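Transcriptional regulator AefR (Pseudomonas syringae pv. tomato, PDB 3CDL) probably binds cis-regulatory DNA as a dimeric transcription factor of the TetR family, using a helix-turn-helix motif. Local coordinates at residues 97-107 with 167-178. Sequence-based numbering, arbitrary orientation.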
loop_
_atom_site.group_PDB
_atom_site.type_symbol
_atom_site.label_atom_id
_atom_site.label_comp_id
_atom_site.label_asym_id
_atom_site.label_seq_id
_atom_site.Cartn_x
_atom_site.Cartn_y
_atom_site.Cartn_z
ATOM N N LEU B 97 -12.411 6.523 3.178
ATOM C CA LEU B 97 -11.642 6.035 2.024
ATOM C C LEU B 97 -12.308 6.339 0.674
ATOM O O LEU B 97 -11.628 6.380 -0.356
ATOM C CB LEU B 97 -11.482 4.518 2.117
ATOM C CG LEU B 97 -10.392 3.763 2.883
ATOM C CD1 LEU B 97 -9.917 4.426 4.169
ATOM C CD2 LEU B 97 -10.906 2.344 3.148
ATOM N N THR B 98 -13.630 6.504 0.663
ATOM C CA THR B 98 -14.334 6.619 -0.605
ATOM C C THR B 98 -14.632 8.079 -0.865
ATOM O O THR B 98 -15.704 8.448 -1.346
ATOM C CB THR B 98 -15.614 5.729 -0.663
ATOM O OG1 THR B 98 -15.347 4.457 -0.063
ATOM C CG2 THR B 98 -16.024 5.487 -2.101
ATOM N N ASP B 99 -13.666 8.908 -0.493
ATOM C CA ASP B 99 -13.702 10.345 -0.714
ATOM C C ASP B 99 -12.514 10.703 -1.622
ATOM O O ASP B 99 -11.365 10.542 -1.232
ATOM C CB ASP B 99 -13.620 11.080 0.635
ATOM C CG ASP B 99 -13.682 12.598 0.484
ATOM O OD1 ASP B 99 -12.723 13.198 -0.064
ATOM O OD2 ASP B 99 -14.703 13.200 0.909
ATOM N N SER B 100 -12.799 11.179 -2.831
ATOM C CA SER B 100 -11.758 11.490 -3.818
ATOM C C SER B 100 -10.792 12.643 -3.436
ATOM O O SER B 100 -9.665 12.691 -3.918
ATOM C CB SER B 100 -12.391 11.764 -5.185
ATOM O OG SER B 100 -13.191 12.924 -5.116
ATOM N N SER B 101 -11.232 13.565 -2.587
ATOM C CA SER B 101 -10.344 14.615 -2.098
ATOM C C SER B 101 -9.356 14.036 -1.069
ATOM O O SER B 101 -8.221 14.509 -0.942
ATOM C CB SER B 101 -11.150 15.810 -1.545
ATOM O OG SER B 101 -12.081 15.412 -0.545
ATOM N N PHE B 102 -9.779 12.988 -0.369
ATOM C CA PHE B 102 -8.898 12.267 0.537
ATOM C C PHE B 102 -7.906 11.403 -0.254
ATOM O O PHE B 102 -6.714 11.391 0.034
ATOM C CB PHE B 102 -9.729 11.439 1.523
ATOM C CG PHE B 102 -8.919 10.560 2.427
ATOM C CD1 PHE B 102 -8.526 9.284 2.022
ATOM C CD2 PHE B 102 -8.558 10.995 3.700
ATOM C CE1 PHE B 102 -7.774 8.483 2.851
ATOM C CE2 PHE B 102 -7.799 10.171 4.538
ATOM C CZ PHE B 102 -7.413 8.919 4.104
ATOM N N LEU B 103 -8.389 10.690 -1.262
ATOM C CA LEU B 103 -7.488 9.894 -2.091
ATOM C C LEU B 103 -6.404 10.745 -2.713
ATOM O O LEU B 103 -5.245 10.338 -2.760
ATOM C CB LEU B 103 -8.249 9.105 -3.155
ATOM C CG LEU B 103 -9.011 7.912 -2.558
ATOM C CD1 LEU B 103 -9.959 7.359 -3.584
ATOM C CD2 LEU B 103 -8.097 6.791 -1.958
ATOM N N ASP B 104 -6.784 11.929 -3.171
ATOM C CA ASP B 104 -5.844 12.901 -3.714
ATOM C C ASP B 104 -4.728 13.293 -2.753
ATOM O O ASP B 104 -3.568 13.243 -3.116
ATOM C CB ASP B 104 -6.592 14.134 -4.203
ATOM C CG ASP B 104 -7.347 13.866 -5.485
ATOM O OD1 ASP B 104 -7.288 12.707 -5.938
ATOM O OD2 ASP B 104 -7.999 14.792 -6.029
ATOM N N LEU B 105 -5.090 13.684 -1.536
ATOM C CA LEU B 105 -4.119 14.019 -0.517
ATOM C C LEU B 105 -3.210 12.816 -0.257
ATOM O O LEU B 105 -1.983 12.938 -0.256
ATOM C CB LEU B 105 -4.847 14.427 0.762
ATOM C CG LEU B 105 -4.113 14.349 2.106
ATOM C CD1 LEU B 105 -3.567 15.688 2.452
ATOM C CD2 LEU B 105 -5.063 13.920 3.169
ATOM N N ALA B 106 -3.831 11.659 -0.038
ATOM C CA ALA B 106 -3.126 10.424 0.176
ATOM C C ALA B 106 -2.074 10.202 -0.910
ATOM O O ALA B 106 -0.915 9.895 -0.604
ATOM C CB ALA B 106 -4.104 9.288 0.201
ATOM N N ARG B 107 -2.490 10.363 -2.169
ATOM C CA ARG B 107 -1.588 10.198 -3.303
ATOM C C ARG B 107 -0.380 11.135 -3.220
ATOM O O ARG B 107 0.774 10.689 -3.223
ATOM C CB ARG B 107 -2.323 10.439 -4.609
ATOM C CG ARG B 107 -2.666 9.188 -5.362
ATOM C CD ARG B 107 -3.442 9.510 -6.636
ATOM N NE ARG B 107 -4.738 10.141 -6.333
ATOM C CZ ARG B 107 -5.918 9.530 -6.455
ATOM N NH1 ARG B 107 -5.977 8.278 -6.897
ATOM N NH2 ARG B 107 -7.045 10.171 -6.153
ATOM N N ALA B 167 -10.028 -0.507 -1.145
ATOM C CA ALA B 167 -10.545 0.841 -1.182
ATOM C C ALA B 167 -9.473 1.911 -0.942
ATOM O O ALA B 167 -9.782 3.112 -0.855
ATOM C CB ALA B 167 -11.692 0.976 -0.202
ATOM N N PHE B 168 -8.212 1.512 -0.837
ATOM C CA PHE B 168 -7.188 2.530 -0.646
ATOM C C PHE B 168 -6.018 2.377 -1.608
ATOM O O PHE B 168 -5.918 3.154 -2.568
ATOM C CB PHE B 168 -6.770 2.610 0.806
ATOM C CG PHE B 168 -5.763 3.675 1.080
ATOM C CD1 PHE B 168 -6.157 5.023 1.182
ATOM C CD2 PHE B 168 -4.414 3.342 1.256
ATOM C CE1 PHE B 168 -5.221 6.023 1.437
ATOM C CE2 PHE B 168 -3.476 4.319 1.501
ATOM C CZ PHE B 168 -3.882 5.674 1.606
ATOM N N TRP B 169 -5.153 1.385 -1.381
ATOM C CA TRP B 169 -4.035 1.126 -2.286
ATOM C C TRP B 169 -4.329 1.089 -3.800
ATOM O O TRP B 169 -3.642 1.761 -4.545
ATOM C CB TRP B 169 -3.260 -0.105 -1.839
ATOM C CG TRP B 169 -2.684 0.094 -0.456
ATOM C CD1 TRP B 169 -2.997 -0.610 0.678
ATOM C CD2 TRP B 169 -1.708 1.063 -0.071
ATOM N NE1 TRP B 169 -2.259 -0.140 1.760
ATOM C CE2 TRP B 169 -1.467 0.891 1.326
ATOM C CE3 TRP B 169 -1.026 2.077 -0.756
ATOM C CZ2 TRP B 169 -0.549 1.687 2.038
ATOM C CZ3 TRP B 169 -0.112 2.879 -0.041
ATOM C CH2 TRP B 169 0.120 2.669 1.335
ATOM N N PRO B 170 -5.317 0.295 -4.278
ATOM C CA PRO B 170 -5.593 0.414 -5.714
ATOM C C PRO B 170 -5.804 1.840 -6.200
ATOM O O PRO B 170 -5.353 2.195 -7.287
ATOM C CB PRO B 170 -6.867 -0.426 -5.891
ATOM C CG PRO B 170 -6.685 -1.525 -4.896
ATOM C CD PRO B 170 -6.152 -0.766 -3.668
ATOM N N GLN B 171 -6.465 2.655 -5.387
ATOM C CA GLN B 171 -6.809 3.998 -5.806
ATOM C C GLN B 171 -5.588 4.935 -5.751
ATOM O O GLN B 171 -5.397 5.800 -6.627
ATOM C CB GLN B 171 -7.963 4.544 -4.954
ATOM C CG GLN B 171 -9.308 3.895 -5.236
ATOM C CD GLN B 171 -9.457 2.508 -4.598
ATOM O OE1 GLN B 171 -8.674 2.129 -3.749
ATOM N NE2 GLN B 171 -10.467 1.754 -5.027
ATOM N N VAL B 172 -4.765 4.733 -4.725
ATOM C CA VAL B 172 -3.605 5.565 -4.481
ATOM C C VAL B 172 -2.507 5.174 -5.460
ATOM O O VAL B 172 -1.784 6.021 -5.959
ATOM C CB VAL B 172 -3.118 5.453 -2.986
ATOM C CG1 VAL B 172 -1.647 5.820 -2.832
ATOM C CG2 VAL B 172 -3.975 6.289 -2.064
ATOM N N THR B 173 -2.380 3.895 -5.765
ATOM C CA THR B 173 -1.226 3.448 -6.549
ATOM C C THR B 173 -1.518 3.362 -8.040
ATOM O O THR B 173 -0.652 3.651 -8.856
ATOM C CB THR B 173 -0.598 2.126 -5.996
ATOM O OG1 THR B 173 -1.564 1.073 -6.068
ATOM C CG2 THR B 173 -0.229 2.288 -4.549
ATOM N N PHE B 174 -2.737 2.986 -8.398
ATOM C CA PHE B 174 -3.071 2.741 -9.808
ATOM C C PHE B 174 -4.149 3.673 -10.336
ATOM O O PHE B 174 -4.624 3.498 -11.456
ATOM C CB PHE B 174 -3.518 1.278 -10.004
ATOM C CG PHE B 174 -2.432 0.263 -9.741
ATOM C CD1 PHE B 174 -1.294 0.203 -10.558
ATOM C CD2 PHE B 174 -2.546 -0.648 -8.682
ATOM C CE1 PHE B 174 -0.281 -0.737 -10.317
ATOM C CE2 PHE B 174 -1.527 -1.590 -8.434
ATOM C CZ PHE B 174 -0.398 -1.628 -9.258
ATOM N N ASN B 175 -4.524 4.668 -9.540
ATOM C CA ASN B 175 -5.764 5.433 -9.775
ATOM C C ASN B 175 -6.898 4.520 -10.196
ATOM O O ASN B 175 -7.441 4.641 -11.293
ATOM C CB ASN B 175 -5.566 6.574 -10.774
ATOM C CG ASN B 175 -5.431 7.932 -10.093
ATOM O OD1 ASN B 175 -4.319 8.408 -9.843
ATOM N ND2 ASN B 175 -6.566 8.556 -9.783
ATOM N N ALA B 176 -7.219 3.569 -9.321
ATOM C CA ALA B 176 -8.397 2.732 -9.503
ATOM C C ALA B 176 -9.644 3.530 -9.152
ATOM O O ALA B 176 -9.585 4.519 -8.426
ATOM C CB ALA B 176 -8.292 1.493 -8.665
ATOM N N ALA B 177 -10.776 3.120 -9.705
ATOM C CA ALA B 177 -12.052 3.771 -9.428
ATOM C C ALA B 177 -12.400 3.637 -7.935
ATOM O O ALA B 177 -11.848 2.778 -7.226
ATOM C CB ALA B 177 -13.137 3.159 -10.296
ATOM N N LEU B 178 -13.285 4.497 -7.448
ATOM C CA LEU B 178 -13.876 4.299 -6.133
ATOM C C LEU B 178 -14.638 2.962 -6.150
ATOM O O LEU B 178 -15.020 2.477 -7.220
ATOM C CB LEU B 178 -14.800 5.470 -5.786
ATOM C CG LEU B 178 -14.177 6.722 -5.125
ATOM C CD1 LEU B 178 -12.640 6.677 -5.080
ATOM C CD2 LEU B 178 -14.672 8.051 -5.724
#
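Leu103 is the bump on helix 100-107 that fits between Phe168, Gln171 and Val172, an example of how the short helix 169-174 is seated by a few apolar side chains. Its CD1 and CD2 both rest on Gln171 CB, each 3.7 Å away, while CD2 also lies near Phe168 CD1. The helix axes cross at -55°, 9.3 Å apart at their closest. Phe168 answers in the other direction: with CG anti to the backbone N (chi1 -178°), the far end of its ring is carried up to helix 100-107, where CE1 comes to 3.7 Å from Ala106 CB and 3.8 Å from Phe102 CE1. The methyl of Ala106 meets both this ring and Val172 CG2. At one end Leu97 CD2 packs on Ala167 CB, and Thr98 CG2 rests against Leu178 CG at 3.8 Å. At the other, the Arg107 guanidinium lies nearly parallel to the Asn175 amide, planes 8° apart, with ND2 over its face; a salt bridge from NH2 to Asp104 OD1 (2.6 Å) helps fix its rotation. The contact lies in the C-terminal domain: Phe102 and Ala106 also touch Leu64 of helix 53-64, while Trp169, at the start of helix 169-174, stacks on Trp169 of the second subunit.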